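Probable outer membrane protein (Pseudomonas aeruginosa, PDB 3DWO) probably carries long-chain fatty acids or other hydrophobic compounds across the outer membrane as a beta-barrel channel of the FadL family. Local coordinates at residues M37-K42 with G217-P222. Sequence-based numbering, arbitrary orientation.
Sequences MAFIDK and GAVWKP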
# COMPACT_ATOMS: atom_id res chain seq x y z
N MET A 37 -6.19 -24.96 -3.24
CA MET A 37 -7.26 -25.36 -2.35
C MET A 37 -7.70 -26.80 -2.66
O MET A 37 -8.22 -27.51 -1.79
CB MET A 37 -8.42 -24.39 -2.55
CG MET A 37 -9.19 -24.03 -1.31
SD MET A 37 -10.09 -22.48 -1.56
CE MET A 37 -10.87 -22.75 -3.14
N ALA A 38 -7.48 -27.22 -3.90
CA ALA A 38 -7.87 -28.56 -4.34
C ALA A 38 -7.07 -29.67 -3.66
O ALA A 38 -7.38 -30.84 -3.80
CB ALA A 38 -7.71 -28.66 -5.85
N PHE A 39 -6.04 -29.29 -2.91
CA PHE A 39 -5.21 -30.27 -2.23
C PHE A 39 -5.30 -30.18 -0.71
O PHE A 39 -4.52 -30.80 0.00
CB PHE A 39 -3.77 -30.12 -2.70
CG PHE A 39 -3.60 -30.42 -4.16
CD1 PHE A 39 -3.63 -31.74 -4.62
CD2 PHE A 39 -3.49 -29.39 -5.09
CE1 PHE A 39 -3.55 -32.02 -5.99
CE2 PHE A 39 -3.41 -29.67 -6.45
CZ PHE A 39 -3.45 -30.98 -6.90
N ILE A 40 -6.27 -29.40 -0.23
CA ILE A 40 -6.50 -29.26 1.20
C ILE A 40 -7.60 -30.26 1.51
O ILE A 40 -8.74 -30.09 1.10
CB ILE A 40 -6.95 -27.82 1.55
CG1 ILE A 40 -5.76 -26.87 1.39
CG2 ILE A 40 -7.49 -27.77 2.97
CD1 ILE A 40 -6.07 -25.42 1.68
N ASP A 41 -7.22 -31.32 2.23
CA ASP A 41 -8.13 -32.41 2.56
C ASP A 41 -9.20 -32.20 3.64
O ASP A 41 -9.96 -33.12 3.92
CB ASP A 41 -7.30 -33.65 2.90
CG ASP A 41 -6.11 -33.34 3.80
OD1 ASP A 41 -5.20 -34.19 3.88
OD2 ASP A 41 -6.09 -32.26 4.42
N LYS A 42 -9.28 -31.01 4.22
CA LYS A 42 -10.30 -30.78 5.25
C LYS A 42 -10.69 -29.33 5.47
O LYS A 42 -10.11 -28.42 4.88
CB LYS A 42 -9.84 -31.39 6.58
CG LYS A 42 -8.34 -31.37 6.80
CD LYS A 42 -7.76 -29.97 6.67
CE LYS A 42 -6.23 -30.02 6.69
NZ LYS A 42 -5.72 -30.73 7.89
N GLY A 217 -5.84 -19.10 -10.56
CA GLY A 217 -4.58 -19.76 -10.33
C GLY A 217 -4.55 -21.20 -10.82
O GLY A 217 -5.58 -21.79 -11.16
N ALA A 218 -3.35 -21.75 -10.85
CA ALA A 218 -3.15 -23.12 -11.28
C ALA A 218 -2.04 -23.72 -10.43
O ALA A 218 -1.09 -23.03 -10.06
CB ALA A 218 -2.77 -23.16 -12.75
N VAL A 219 -2.17 -25.00 -10.11
CA VAL A 219 -1.16 -25.71 -9.32
C VAL A 219 -0.79 -27.00 -10.04
O VAL A 219 -1.65 -27.68 -10.59
CB VAL A 219 -1.68 -26.04 -7.91
CG1 VAL A 219 -0.73 -27.01 -7.23
CG2 VAL A 219 -1.81 -24.77 -7.09
N TRP A 220 0.50 -27.31 -10.02
CA TRP A 220 1.02 -28.51 -10.66
C TRP A 220 1.98 -29.22 -9.72
O TRP A 220 3.01 -28.66 -9.33
CB TRP A 220 1.72 -28.12 -11.96
CG TRP A 220 2.34 -29.26 -12.71
CD1 TRP A 220 1.78 -30.49 -12.94
CD2 TRP A 220 3.60 -29.26 -13.39
NE1 TRP A 220 2.62 -31.25 -13.72
CE2 TRP A 220 3.74 -30.52 -14.02
CE3 TRP A 220 4.62 -28.31 -13.54
CZ2 TRP A 220 4.86 -30.86 -14.78
CZ3 TRP A 220 5.74 -28.65 -14.30
CH2 TRP A 220 5.85 -29.91 -14.91
N LYS A 221 1.64 -30.45 -9.35
CA LYS A 221 2.49 -31.25 -8.46
C LYS A 221 3.14 -32.36 -9.29
O LYS A 221 2.60 -33.46 -9.41
CB LYS A 221 1.66 -31.87 -7.33
CG LYS A 221 0.86 -30.85 -6.53
CD LYS A 221 0.25 -31.47 -5.28
CE LYS A 221 1.28 -31.61 -4.16
NZ LYS A 221 2.44 -32.48 -4.53
N PRO A 222 4.31 -32.08 -9.87
CA PRO A 222 5.03 -33.05 -10.70
C PRO A 222 5.52 -34.30 -10.00
O PRO A 222 5.32 -35.41 -10.49
CB PRO A 222 6.19 -32.23 -11.26
CG PRO A 222 5.67 -30.84 -11.26
CD PRO A 222 4.97 -30.77 -9.93
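Phe39 lays its ring against Lys221 and Val219 on the inner wall of the FadL-family beta barrel. The loop 37-42 belongs to the N-terminal part of the chain that plugs the barrel in this family, and it leads into strand 44-63. The segment 217-222 is the end of strand 201-220 and the start of the turn to strand 226-248. Alternation along the strand sets the sides: Val219 and Lys221 point their CB atoms toward the loop, and Trp220 between them points away.

The main contact is a CH-pi interaction. Lys221 CD sits over one face of the Phe39 ring, 3.8 Å above its plane. The line from this carbon to the ring centre is only 9° off the ring normal. Lys221 CD therefore lies 3.9 Å from Phe39 CD1 and about as far from Phe39 CE1. The Lys221 chain is extended at chi2, then bends at chi3 (79°) and again at chi4. The aliphatic part of the lysine, not its ammonium group, is what touches the ring.

Val219 adds a smaller apolar contact from the same side of the ring plane as Lys221, approaching the CE2 corner obliquely. The contact is purely of side chains. Backbone hydrogen bonds join Val219 to Ser159 on one side and Trp220 to Leu228 on the other. Ser159 on strand 158-177 also touches both Phe39 and Val219. Val219 touches with CG1, which stands anti to the backbone N (chi1 169°) and lies 3.9 Å from Phe39 CE2.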